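CrmK (Actinoalloteichus sp. WH1-2216-6, PDB 5I1V) is a flavoenzyme oxidase with covalently bound FAD that takes part in recycling shunt products during caerulomycin biosynthesis. Local coordinates at residues A[227-232]-A[309-314]; A[237-242]-A[305-310]; A[264-269]-A[280-285]. One frame throughout, in Å; residues are numbered along the deposited sequence.

Interaction 1 of 3, residues A[227-232]-A[309-314]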
ATOM      1  N   ARG A 227      -2.808 -12.152  17.607  1.00 28.02           N
ATOM      2  CA  ARG A 227      -1.754 -12.514  16.693  1.00 32.38           C
ATOM      3  C   ARG A 227      -0.857 -13.439  17.522  1.00 31.23           C
ATOM      4  O   ARG A 227      -0.489 -13.135  18.649  1.00 30.26           O
ATOM      5  CB  ARG A 227      -1.048 -11.275  16.175  1.00 38.60           C
ATOM      6  CG  ARG A 227      -2.051 -10.155  15.802  1.00 46.96           C
ATOM      7  CD  ARG A 227      -1.792  -9.475  14.462  1.00 50.92           C
ATOM      8  NE  ARG A 227      -0.519  -8.765  14.490  1.00 58.41           N
ATOM      9  CZ  ARG A 227       0.443  -8.841  13.568  1.00 68.94           C
ATOM     10  NH1 ARG A 227       0.293  -9.564  12.453  1.00 67.06           N
ATOM     11  NH2 ARG A 227       1.573  -8.155  13.752  1.00 73.97           N
ATOM     12  N   VAL A 228      -0.614 -14.610  16.979  1.00 33.91           N
ATOM     13  CA  VAL A 228       0.001 -15.696  17.708  1.00 29.48           C
ATOM     14  C   VAL A 228       1.159 -16.186  16.875  1.00 30.72           C
ATOM     15  O   VAL A 228       1.062 -16.208  15.676  1.00 29.75           O
ATOM     16  CB  VAL A 228      -1.022 -16.806  17.902  1.00 30.87           C
ATOM     17  CG1 VAL A 228      -0.466 -17.923  18.769  1.00 30.42           C
ATOM     18  CG2 VAL A 228      -2.257 -16.253  18.566  1.00 32.86           C
ATOM     19  N   SER A 229       2.262 -16.596  17.496  1.00 30.63           N
ATOM     20  CA  SER A 229       3.320 -17.295  16.776  1.00 31.77           C
ATOM     21  C   SER A 229       3.881 -18.422  17.630  1.00 31.81           C
ATOM     22  O   SER A 229       3.943 -18.296  18.847  1.00 29.89           O
ATOM     23  CB  SER A 229       4.447 -16.338  16.416  1.00 36.45           C
ATOM     24  OG  SER A 229       4.795 -15.587  17.552  1.00 37.58           O
ATOM     25  N   TRP A 230       4.277 -19.513  16.979  1.00 31.47           N
ATOM     26  CA  TRP A 230       4.880 -20.661  17.648  1.00 31.69           C
ATOM     27  C   TRP A 230       6.287 -20.838  17.090  1.00 30.39           C
ATOM     28  O   TRP A 230       6.474 -20.883  15.889  1.00 28.67           O
ATOM     29  CB  TRP A 230       4.097 -21.945  17.387  1.00 29.87           C
ATOM     30  CG  TRP A 230       2.738 -22.028  17.938  1.00 30.77           C
ATOM     31  CD1 TRP A 230       2.358 -22.690  19.067  1.00 30.78           C
ATOM     32  CD2 TRP A 230       1.544 -21.486  17.360  1.00 28.72           C
ATOM     33  NE1 TRP A 230       1.007 -22.570  19.251  1.00 30.65           N
ATOM     34  CE2 TRP A 230       0.479 -21.835  18.214  1.00 30.60           C
ATOM     35  CE3 TRP A 230       1.280 -20.696  16.221  1.00 27.84           C
ATOM     36  CZ2 TRP A 230      -0.851 -21.448  17.961  1.00 28.95           C
ATOM     37  CZ3 TRP A 230      -0.032 -20.337  15.954  1.00 27.76           C
ATOM     38  CH2 TRP A 230      -1.089 -20.722  16.824  1.00 28.02           C
ATOM     39  N   SER A 231       7.291 -20.967  17.955  1.00 31.19           N
ATOM     40  CA  SER A 231       8.668 -20.992  17.467  1.00 31.32           C
ATOM     41  C   SER A 231       8.962 -22.321  16.800  1.00 30.46           C
ATOM     42  O   SER A 231       8.704 -23.387  17.386  1.00 33.41           O
ATOM     43  CB  SER A 231       9.669 -20.727  18.616  1.00 33.59           C
ATOM     44  OG  SER A 231      10.997 -20.991  18.164  1.00 36.42           O
ATOM     45  N   TRP A 232       9.542 -22.278  15.599  1.00 28.89           N
ATOM     46  CA  TRP A 232       9.999 -23.485  14.944  1.00 28.91           C
ATOM     47  C   TRP A 232      11.124 -24.194  15.774  1.00 30.87           C
ATOM     48  O   TRP A 232      11.245 -25.412  15.740  1.00 28.95           O
ATOM     49  CB  TRP A 232      10.538 -23.203  13.537  1.00 30.65           C
ATOM     50  CG  TRP A 232       9.544 -23.555  12.485  1.00 31.70           C
ATOM     51  CD1 TRP A 232       8.775 -22.681  11.733  1.00 31.56           C
ATOM     52  CD2 TRP A 232       9.175 -24.873  12.067  1.00 31.13           C
ATOM     53  NE1 TRP A 232       7.967 -23.392  10.893  1.00 30.00           N
ATOM     54  CE2 TRP A 232       8.189 -24.731  11.070  1.00 31.64           C
ATOM     55  CE3 TRP A 232       9.589 -26.165  12.433  1.00 34.28           C
ATOM     56  CZ2 TRP A 232       7.610 -25.823  10.434  1.00 33.96           C
ATOM     57  CZ3 TRP A 232       9.013 -27.268  11.793  1.00 33.46           C
ATOM     58  CH2 TRP A 232       8.033 -27.082  10.798  1.00 34.75           C
ATOM     59  N   ALA A 309       4.637 -23.462  23.742  1.00 38.75           N
ATOM     60  CA  ALA A 309       3.742 -22.371  24.153  1.00 38.33           C
ATOM     61  C   ALA A 309       3.886 -21.310  23.081  1.00 38.97           C
ATOM     62  O   ALA A 309       5.009 -21.013  22.679  1.00 35.35           O
ATOM     63  CB  ALA A 309       4.172 -21.795  25.486  1.00 38.52           C
ATOM     64  N   PRO A 310       2.766 -20.724  22.619  1.00 36.52           N
ATOM     65  CA  PRO A 310       2.917 -19.653  21.633  1.00 36.48           C
ATOM     66  C   PRO A 310       3.077 -18.268  22.260  1.00 34.14           C
ATOM     67  O   PRO A 310       2.583 -18.048  23.357  1.00 36.34           O
ATOM     68  CB  PRO A 310       1.580 -19.693  20.900  1.00 37.80           C
ATOM     69  CG  PRO A 310       0.597 -20.108  21.959  1.00 39.95           C
ATOM     70  CD  PRO A 310       1.351 -21.069  22.857  1.00 39.32           C
ATOM     71  N   SER A 311       3.719 -17.339  21.554  1.00 32.25           N
ATOM     72  CA  SER A 311       3.680 -15.931  21.916  1.00 33.05           C
ATOM     73  C   SER A 311       2.417 -15.327  21.334  1.00 35.09           C
ATOM     74  O   SER A 311       2.041 -15.655  20.230  1.00 32.73           O
ATOM     75  CB  SER A 311       4.825 -15.165  21.296  1.00 35.71           C
ATOM     76  OG  SER A 311       6.057 -15.823  21.445  1.00 44.69           O
ATOM     77  N   LEU A 312       1.835 -14.377  22.032  1.00 36.94           N
ATOM     78  CA  LEU A 312       0.518 -13.872  21.697  1.00 40.05           C
ATOM     79  C   LEU A 312       0.457 -12.381  22.053  1.00 42.02           C
ATOM     80  O   LEU A 312       0.940 -11.975  23.102  1.00 39.05           O
ATOM     81  CB  LEU A 312      -0.463 -14.688  22.527  1.00 44.91           C
ATOM     82  CG  LEU A 312      -1.853 -14.229  22.887  1.00 49.99           C
ATOM     83  CD1 LEU A 312      -2.732 -14.247  21.649  1.00 52.68           C
ATOM     84  CD2 LEU A 312      -2.416 -15.169  23.943  1.00 54.47           C
ATOM     85  N   THR A 313      -0.100 -11.574  21.151  1.00 38.61           N
ATOM     86  CA  THR A 313      -0.519 -10.215  21.456  1.00 38.56           C
ATOM     87  C   THR A 313      -2.003 -10.116  21.114  1.00 35.52           C
ATOM     88  O   THR A 313      -2.470 -10.746  20.150  1.00 32.68           O
ATOM     89  CB  THR A 313       0.269  -9.149  20.645  1.00 42.49           C
ATOM     90  OG1 THR A 313      -0.123  -7.843  21.075  1.00 55.13           O
ATOM     91  CG2 THR A 313      -0.038  -9.217  19.179  1.00 40.92           C
ATOM     92  N   ARG A 314      -2.740  -9.370  21.921  1.00 32.85           N
ATOM     93  CA  ARG A 314      -4.175  -9.171  21.711  1.00 34.20           C
ATOM     94  C   ARG A 314      -4.468  -7.698  21.810  1.00 34.45           C
ATOM     95  O   ARG A 314      -3.863  -7.019  22.636  1.00 29.93           O
ATOM     96  CB  ARG A 314      -4.979  -9.969  22.748  1.00 35.71           C
ATOM     97  CG  ARG A 314      -4.879 -11.481  22.513  1.00 36.27           C
ATOM     98  CD  ARG A 314      -5.645 -12.334  23.526  1.00 37.84           C
ATOM     99  NE  ARG A 314      -7.090 -12.113  23.488  1.00 35.66           N
ATOM    100  CZ  ARG A 314      -7.989 -12.834  24.155  1.00 37.28           C
ATOM    101  NH1 ARG A 314      -7.618 -13.869  24.905  1.00 39.24           N
ATOM    102  NH2 ARG A 314      -9.279 -12.533  24.056  1.00 37.00           N
TER
HETATM  103  O   HOH W   1       6.804 -20.567  20.773  1.00 32.81           O

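Interaction 2 of 3, residues A[237-242]-A[305-310]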
ATOM      1  N   GLU A 237       7.408 -32.771  15.354  1.00 35.49           N
ATOM      2  CA  GLU A 237       6.424 -33.273  14.426  1.00 35.72           C
ATOM      3  C   GLU A 237       5.110 -33.501  15.103  1.00 33.91           C
ATOM      4  O   GLU A 237       4.064 -33.152  14.555  1.00 30.63           O
ATOM      5  CB  GLU A 237       6.860 -34.572  13.748  1.00 39.57           C
ATOM      6  CG  GLU A 237       5.772 -35.061  12.800  1.00 40.82           C
ATOM      7  CD  GLU A 237       6.022 -36.425  12.219  1.00 42.86           C
ATOM      8  OE1 GLU A 237       7.062 -36.601  11.586  1.00 45.20           O
ATOM      9  OE2 GLU A 237       5.161 -37.313  12.388  1.00 48.65           O
ATOM     10  N   ALA A 238       5.146 -34.104  16.284  1.00 31.73           N
ATOM     11  CA  ALA A 238       3.904 -34.380  17.011  1.00 33.40           C
ATOM     12  C   ALA A 238       3.182 -33.104  17.415  1.00 33.02           C
ATOM     13  O   ALA A 238       1.950 -32.992  17.288  1.00 32.04           O
ATOM     14  CB  ALA A 238       4.205 -35.242  18.239  1.00 36.77           C
ATOM     15  N   ASP A 239       3.917 -32.106  17.892  1.00 34.18           N
ATOM     16  CA  ASP A 239       3.266 -30.822  18.170  1.00 32.61           C
ATOM     17  C   ASP A 239       2.659 -30.214  16.908  1.00 31.75           C
ATOM     18  O   ASP A 239       1.545 -29.710  16.957  1.00 29.63           O
ATOM     19  CB  ASP A 239       4.222 -29.794  18.761  1.00 35.16           C
ATOM     20  CG  ASP A 239       4.561 -30.076  20.207  1.00 41.86           C
ATOM     21  OD1 ASP A 239       3.847 -30.897  20.843  1.00 45.23           O
ATOM     22  OD2 ASP A 239       5.526 -29.448  20.709  1.00 45.47           O
ATOM     23  N   TYR A 240       3.400 -30.216  15.807  1.00 30.44           N
ATOM     24  CA  TYR A 240       2.831 -29.663  14.579  1.00 31.45           C
ATOM     25  C   TYR A 240       1.516 -30.363  14.236  1.00 29.71           C
ATOM     26  O   TYR A 240       0.508 -29.682  13.987  1.00 27.49           O
ATOM     27  CB  TYR A 240       3.805 -29.751  13.409  1.00 31.80           C
ATOM     28  CG  TYR A 240       3.189 -29.225  12.133  1.00 31.53           C
ATOM     29  CD1 TYR A 240       3.205 -27.862  11.852  1.00 32.12           C
ATOM     30  CD2 TYR A 240       2.570 -30.080  11.222  1.00 30.63           C
ATOM     31  CE1 TYR A 240       2.650 -27.372  10.698  1.00 32.56           C
ATOM     32  CE2 TYR A 240       2.002 -29.588  10.051  1.00 32.05           C
ATOM     33  CZ  TYR A 240       2.059 -28.226   9.800  1.00 32.16           C
ATOM     34  OH  TYR A 240       1.479 -27.666   8.677  1.00 31.61           O
ATOM     35  N   VAL A 241       1.529 -31.702  14.210  1.00 31.03           N
ATOM     36  CA  VAL A 241       0.349 -32.493  13.828  1.00 30.07           C
ATOM     37  C   VAL A 241      -0.821 -32.198  14.773  1.00 31.56           C
ATOM     38  O   VAL A 241      -1.955 -31.943  14.338  1.00 30.48           O
ATOM     39  CB  VAL A 241       0.649 -34.024  13.724  1.00 32.33           C
ATOM     40  CG1 VAL A 241      -0.637 -34.833  13.467  1.00 30.80           C
ATOM     41  CG2 VAL A 241       1.676 -34.317  12.621  1.00 32.66           C
ATOM     42  N   ARG A 242      -0.549 -32.131  16.060  1.00 30.13           N
ATOM     43  CA  ARG A 242      -1.625 -31.880  17.008  1.00 30.87           C
ATOM     44  C   ARG A 242      -2.221 -30.455  16.888  1.00 30.31           C
ATOM     45  O   ARG A 242      -3.436 -30.260  16.819  1.00 32.11           O
ATOM     46  CB  ARG A 242      -1.125 -32.098  18.418  1.00 30.49           C
ATOM     47  CG  ARG A 242      -2.218 -31.882  19.444  1.00 32.16           C
ATOM     48  CD  ARG A 242      -3.339 -32.874  19.287  1.00 32.54           C
ATOM     49  NE  ARG A 242      -4.403 -32.592  20.241  1.00 37.94           N
ATOM     50  CZ  ARG A 242      -4.488 -33.109  21.467  1.00 38.63           C
ATOM     51  NH1 ARG A 242      -3.555 -33.946  21.924  1.00 40.16           N
ATOM     52  NH2 ARG A 242      -5.504 -32.780  22.246  1.00 36.90           N
ATOM     53  N   GLY A 305      -2.749 -30.387  24.363  1.00 36.59           N
ATOM     54  CA  GLY A 305      -1.872 -31.468  23.902  1.00 35.44           C
ATOM     55  C   GLY A 305      -0.625 -31.029  23.144  1.00 35.90           C
ATOM     56  O   GLY A 305       0.070 -31.861  22.583  1.00 36.23           O
ATOM     57  N   VAL A 306      -0.340 -29.723  23.129  1.00 33.32           N
ATOM     58  CA  VAL A 306       0.723 -29.147  22.301  1.00 33.63           C
ATOM     59  C   VAL A 306       1.776 -28.597  23.254  1.00 33.93           C
ATOM     60  O   VAL A 306       1.471 -27.737  24.071  1.00 33.51           O
ATOM     61  CB  VAL A 306       0.154 -27.979  21.429  1.00 33.91           C
ATOM     62  CG1 VAL A 306       1.259 -27.238  20.678  1.00 33.21           C
ATOM     63  CG2 VAL A 306      -0.882 -28.519  20.468  1.00 31.85           C
ATOM     64  N   ALA A 307       3.009 -29.088  23.156  1.00 35.85           N
ATOM     65  CA  ALA A 307       4.050 -28.707  24.111  1.00 37.83           C
ATOM     66  C   ALA A 307       4.534 -27.259  23.934  1.00 40.14           C
ATOM     67  O   ALA A 307       4.681 -26.562  24.920  1.00 41.46           O
ATOM     68  CB  ALA A 307       5.232 -29.688  24.062  1.00 40.46           C
ATOM     69  N   VAL A 308       4.749 -26.802  22.691  1.00 42.35           N
ATOM     70  CA  VAL A 308       5.250 -25.421  22.426  1.00 41.96           C
ATOM     71  C   VAL A 308       4.231 -24.407  22.902  1.00 40.14           C
ATOM     72  O   VAL A 308       3.078 -24.471  22.476  1.00 43.46           O
ATOM     73  CB  VAL A 308       5.429 -25.071  20.925  1.00 43.50           C
ATOM     74  CG1 VAL A 308       6.386 -23.895  20.775  1.00 43.95           C
ATOM     75  CG2 VAL A 308       5.891 -26.244  20.106  1.00 45.78           C
ATOM     76  N   ALA A 309       4.637 -23.462  23.742  1.00 38.75           N
ATOM     77  CA  ALA A 309       3.742 -22.371  24.153  1.00 38.33           C
ATOM     78  C   ALA A 309       3.886 -21.310  23.081  1.00 38.97           C
ATOM     79  O   ALA A 309       5.009 -21.013  22.679  1.00 35.35           O
ATOM     80  CB  ALA A 309       4.172 -21.795  25.486  1.00 38.52           C
ATOM     81  N   PRO A 310       2.766 -20.724  22.619  1.00 36.52           N
ATOM     82  CA  PRO A 310       2.917 -19.653  21.633  1.00 36.48           C
ATOM     83  C   PRO A 310       3.077 -18.268  22.260  1.00 34.14           C
ATOM     84  O   PRO A 310       2.583 -18.048  23.357  1.00 36.34           O
ATOM     85  CB  PRO A 310       1.580 -19.693  20.900  1.00 37.80           C
ATOM     86  CG  PRO A 310       0.597 -20.108  21.959  1.00 39.95           C
ATOM     87  CD  PRO A 310       1.351 -21.069  22.857  1.00 39.32           C
TER

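Interaction 3 of 3, residues A[264-269]-A[280-285]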
ATOM      1  N   LEU A 264     -15.911 -15.362  14.588  1.00 23.57           N
ATOM      2  CA  LEU A 264     -14.467 -15.501  14.732  1.00 24.31           C
ATOM      3  C   LEU A 264     -13.835 -16.038  13.436  1.00 22.62           C
ATOM      4  O   LEU A 264     -14.140 -17.133  12.977  1.00 22.92           O
ATOM      5  CB  LEU A 264     -14.141 -16.356  15.950  1.00 23.11           C
ATOM      6  CG  LEU A 264     -12.753 -16.334  16.581  1.00 25.48           C
ATOM      7  CD1 LEU A 264     -12.759 -17.058  17.925  1.00 28.17           C
ATOM      8  CD2 LEU A 264     -11.737 -16.953  15.644  1.00 26.52           C
ATOM      9  N   TYR A 265     -12.951 -15.236  12.857  1.00 21.99           N
ATOM     10  CA  TYR A 265     -12.231 -15.575  11.623  1.00 21.67           C
ATOM     11  C   TYR A 265     -10.770 -15.763  11.987  1.00 21.39           C
ATOM     12  O   TYR A 265     -10.167 -14.903  12.626  1.00 20.63           O
ATOM     13  CB  TYR A 265     -12.332 -14.414  10.616  1.00 22.41           C
ATOM     14  CG  TYR A 265     -11.344 -14.524   9.477  1.00 22.99           C
ATOM     15  CD1 TYR A 265     -11.548 -15.443   8.441  1.00 21.46           C
ATOM     16  CD2 TYR A 265     -10.198 -13.734   9.437  1.00 23.96           C
ATOM     17  CE1 TYR A 265     -10.649 -15.575   7.411  1.00 20.89           C
ATOM     18  CE2 TYR A 265      -9.269 -13.878   8.418  1.00 24.32           C
ATOM     19  CZ  TYR A 265      -9.508 -14.804   7.404  1.00 23.78           C
ATOM     20  OH  TYR A 265      -8.609 -14.928   6.366  1.00 26.66           O
ATOM     21  N   ALA A 266     -10.188 -16.855  11.536  1.00 22.17           N
ATOM     22  CA  ALA A 266      -8.775 -17.086  11.805  1.00 22.81           C
ATOM     23  C   ALA A 266      -8.023 -17.673  10.632  1.00 23.57           C
ATOM     24  O   ALA A 266      -8.584 -18.461   9.848  1.00 25.73           O
ATOM     25  CB  ALA A 266      -8.642 -17.969  13.020  1.00 24.05           C
ATOM     26  N   LEU A 267      -6.754 -17.281  10.517  1.00 23.66           N
ATOM     27  CA  LEU A 267      -5.872 -17.797   9.496  1.00 27.75           C
ATOM     28  C   LEU A 267      -4.592 -18.318  10.154  1.00 26.28           C
ATOM     29  O   LEU A 267      -3.927 -17.589  10.872  1.00 29.09           O
ATOM     30  CB  LEU A 267      -5.542 -16.702   8.504  1.00 29.61           C
ATOM     31  CG  LEU A 267      -4.763 -17.114   7.256  1.00 34.90           C
ATOM     32  CD1 LEU A 267      -5.170 -16.336   6.006  1.00 39.94           C
ATOM     33  CD2 LEU A 267      -3.295 -16.896   7.473  1.00 36.53           C
ATOM     34  N   LEU A 268      -4.247 -19.562   9.849  1.00 27.04           N
ATOM     35  CA  LEU A 268      -3.043 -20.202  10.377  1.00 26.29           C
ATOM     36  C   LEU A 268      -2.010 -20.293   9.242  1.00 25.44           C
ATOM     37  O   LEU A 268      -2.288 -20.859   8.225  1.00 26.59           O
ATOM     38  CB  LEU A 268      -3.403 -21.583  10.844  1.00 27.66           C
ATOM     39  CG  LEU A 268      -2.243 -22.420  11.380  1.00 27.24           C
ATOM     40  CD1 LEU A 268      -1.600 -21.754  12.590  1.00 26.97           C
ATOM     41  CD2 LEU A 268      -2.814 -23.794  11.685  1.00 29.44           C
ATOM     42  N   GLU A 269      -0.840 -19.703   9.404  1.00 25.04           N
ATOM     43  CA  GLU A 269       0.170 -19.739   8.359  1.00 27.73           C
ATOM     44  C   GLU A 269       1.261 -20.677   8.831  1.00 27.62           C
ATOM     45  O   GLU A 269       1.970 -20.374   9.793  1.00 26.81           O
ATOM     46  CB  GLU A 269       0.804 -18.383   8.130  1.00 31.47           C
ATOM     47  CG  GLU A 269      -0.148 -17.308   7.686  1.00 40.00           C
ATOM     48  CD  GLU A 269       0.570 -16.030   7.249  1.00 48.54           C
ATOM     49  OE1 GLU A 269       0.449 -15.016   7.972  1.00 50.52           O
ATOM     50  OE2 GLU A 269       1.264 -16.051   6.187  1.00 53.88           O
ATOM     51  N   MET A 280      -0.441 -17.196  13.453  1.00 28.66           N
ATOM     52  CA  MET A 280      -1.871 -17.148  13.239  1.00 29.19           C
ATOM     53  C   MET A 280      -2.409 -15.784  13.590  1.00 27.83           C
ATOM     54  O   MET A 280      -1.929 -15.148  14.531  1.00 27.64           O
ATOM     55  CB  MET A 280      -2.586 -18.224  14.041  1.00 29.74           C
ATOM     56  CG  MET A 280      -4.100 -18.038  14.054  1.00 31.27           C
ATOM     57  SD  MET A 280      -4.876 -19.282  15.055  1.00 32.78           S
ATOM     58  CE  MET A 280      -4.723 -18.461  16.626  1.00 33.81           C
ATOM     59  N   HIS A 281      -3.385 -15.325  12.801  1.00 27.12           N
ATOM     60  CA  HIS A 281      -4.158 -14.173  13.227  0.50 27.91           C
ATOM     61  C   HIS A 281      -5.624 -14.550  13.319  1.00 27.42           C
ATOM     62  O   HIS A 281      -6.137 -15.359  12.552  1.00 28.22           O
ATOM     63  CB  HIS A 281      -3.944 -12.944  12.343  0.50 30.55           C
ATOM     64  CG  HIS A 281      -4.273 -13.166  10.908  0.50 31.26           C
ATOM     65  ND1 HIS A 281      -3.311 -13.449   9.968  0.50 33.08           N
ATOM     66  CD2 HIS A 281      -5.456 -13.177  10.255  0.50 34.05           C
ATOM     67  CE1 HIS A 281      -3.883 -13.603   8.788  0.50 35.22           C
ATOM     68  NE2 HIS A 281      -5.183 -13.436   8.932  0.50 36.11           N
ATOM     69  N   ALA A 282      -6.273 -14.005  14.337  1.00 24.62           N
ATOM     70  CA  ALA A 282      -7.677 -14.223  14.566  1.00 27.80           C
ATOM     71  C   ALA A 282      -8.345 -12.943  14.993  1.00 26.79           C
ATOM     72  O   ALA A 282      -7.697 -12.042  15.590  1.00 27.65           O
ATOM     73  CB  ALA A 282      -7.892 -15.313  15.587  1.00 28.96           C
ATOM     74  N   GLN A 283      -9.628 -12.833  14.636  1.00 25.31           N
ATOM     75  CA  GLN A 283     -10.402 -11.659  14.917  1.00 24.12           C
ATOM     76  C   GLN A 283     -11.824 -12.049  15.153  1.00 23.46           C
ATOM     77  O   GLN A 283     -12.289 -13.012  14.604  1.00 22.15           O
ATOM     78  CB  GLN A 283     -10.308 -10.618  13.759  1.00 24.73           C
ATOM     79  CG  GLN A 283     -10.882 -11.105  12.444  1.00 26.60           C
ATOM     80  CD  GLN A 283     -10.702 -10.195  11.236  1.00 28.73           C
ATOM     81  OE1 GLN A 283      -9.623  -9.812  10.886  1.00 28.68           O
ATOM     82  NE2 GLN A 283     -11.790  -9.895  10.568  1.00 32.49           N
ATOM     83  N   ILE A 284     -12.513 -11.283  15.985  1.00 24.14           N
ATOM     84  CA  ILE A 284     -13.913 -11.498  16.305  1.00 24.39           C
ATOM     85  C   ILE A 284     -14.511 -10.149  16.630  1.00 24.60           C
ATOM     86  O   ILE A 284     -13.897  -9.351  17.315  1.00 25.63           O
ATOM     87  CB  ILE A 284     -14.101 -12.475  17.488  1.00 24.75           C
ATOM     88  CG1 ILE A 284     -15.564 -12.908  17.635  1.00 26.05           C
ATOM     89  CG2 ILE A 284     -13.500 -11.911  18.759  1.00 25.73           C
ATOM     90  CD1 ILE A 284     -15.825 -13.982  18.703  1.00 26.80           C
ATOM     91  N   PRO A 285     -15.691  -9.861  16.093  1.00 24.30           N
ATOM     92  CA  PRO A 285     -16.244  -8.560  16.449  1.00 25.85           C
ATOM     93  C   PRO A 285     -16.487  -8.372  17.956  1.00 28.35           C
ATOM     94  O   PRO A 285     -16.852  -9.311  18.663  1.00 26.70           O
ATOM     95  CB  PRO A 285     -17.573  -8.524  15.697  1.00 25.68           C
ATOM     96  CG  PRO A 285     -17.446  -9.553  14.608  1.00 23.49           C
ATOM     97  CD  PRO A 285     -16.572 -10.624  15.207  1.00 24.89           C
TER
HETATM   98  O   HOH W   2      -6.818 -13.198   6.202  1.00 41.23           O
HETATM   99  O   HOH W   3      -1.151 -15.490  10.435  1.00 51.56           O

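Interaction 1 of 3, residues A[227-232]-A[309-314]
Around the non-hydrogen-bonded pair Val228 and Leu312, strands 227-231 and 311-314 run antiparallel, their directions 173° apart and their axes 4.8 Å from each other at closest approach. On one side of this pair Arg227 and Thr313 exchange two backbone hydrogen bonds, and on the other Ser229 and Ser311 do the same. In the eight-stranded antiparallel sheet of the chain, 311-318 is an outermost strand, laid against 222-231. Beyond the last bridge a water takes over, accepting from Ser231 N and donating to Ala309 O. Pro310 CB sits over the five-membered ring of Trp230, 3.5 Å from its centroid and 17° off the normal, a CH-pi contact. The same CB presses on Val228 CG1 at 3.4 Å, tighter than usual for two carbons. Val228 CG2 turns the other way, anti to the carbonyl carbon, and reaches Leu312 CD1 at 3.7 Å. On the opposite face Arg227 CB lies beside Thr313 CG2, 3.8 Å away, while Arg227 also packs on Pro333 of the second subunit. The indole N-H of Trp230 is buried without a polar partner, so apolar contacts, Pro310 on one face and Met280 of the next strand, account for the ring's place.

Interaction 2 of 3, residues A[237-242]-A[305-310]
Asp239 reaches out of the first turn of helix 237-253 toward the chain between helix 291-303 and strand 311-318. Its CB, still close to the helix, lies 4.1 Å from Val308 CG2. CG is set beside the backbone N of its own residue (chi1 -74°), which carries the carboxylate across the gap, and comes 3.5 Å from Ala307 N. OD1 accepts from Ala307 N at 3.1 Å in a nearly straight bond, 174° at the hydrogen, although the donor stands well above the carboxylate plane, 54° out of it. OD2 takes a weak bond from Val308 N at 3.4 Å and also meets two carbons, Ala307 CB and Val308 CG2. The carboxylate thus spans two consecutive backbone N-H groups, fastening an irregular link between helix and edge strand to the start of another helix, away from the flavin. One turn along, Arg242 CG rests 3.8 Å from Val306 CG2. Its guanidinium then passes one face over Gly305 CA, 3.6 Å from NH1; a CB at Gly305 would probably collide with NH1 as placed, and the positive phi there also favours glycine. Arg242 NE itself bonds to Asn246 of the same helix.

Interaction 3 of 3, residues A[264-269]-A[280-285]
Leu267 and His281 form one of two hydrogen-bonded pairs in this antiparallel hairpin, Tyr265 and Gln283 the other, and each pair is closed by two backbone bonds, among them Leu267 N to His281 O at 2.9 Å. The strands run at 179° to each other. The face of Ala266 and Ala282 is dry and apolar, lying under helix 291-303. These two alanines are a non-hydrogen-bonded pair, which accounts for the 4.1 Å between their CA atoms. Leu264 CB against Ile284 CD1 and Leu268 CD1 against Met280 CB extend the apolar row at its two ends.

The other face carries water. His281 is modelled in two positions, so the contacts of its ring are provisional. In the one described, CG stands between the backbone N and the carbonyl carbon (chi1 58°), which brings the imidazole back over the partner strand, with NE2 3.3 Å from Leu267 CB and CE1 3.6 Å from Leu267 CD2. An alanine in place of Leu267 would keep the CB contact but would probably open a gap beside CE1 and leave the imidazole of this conformer freer to turn. A water links His281 ND1 to Glu269 OE1 in the same provisional way. Next to these, Tyr265 crosses Gln283 obliquely, its ring and the amide planes 72° apart.

Tyr265 also packs on the FAD-binding Phe123, its side chain about 7 Å from the flavin cofactor. The hairpin itself lies inside the sheet: strand 374-379 bonds to the 265-271 side, strand 222-231 to the 277-285 side, and helix 291-303 covers the Met280 face through Phe298, Leu299 and Leu302.

The three contacts pass from the interior of a sheet to its rim. Interaction 3 is the buried one, between two inner strands, whereas interactions 1 and 2 are only partly buried and lie farther from the centre of the chain. Interactions 1 and 3 belong to the same sheet: strands 222-231 and 277-285 are neighbours in it, and Trp230 touches both Met280 and Leu268. Interaction 2 holds no strand pair, yet it shares Ala309 and Pro310 with interaction 1 and secures the chain that leads into the edge strand. Chemistry follows place: paired backbones in both strand contacts, water on one face of the inner hairpin, and, where regular pairing is absent, one firm and one weak bond from backbone N-H to a carboxylate.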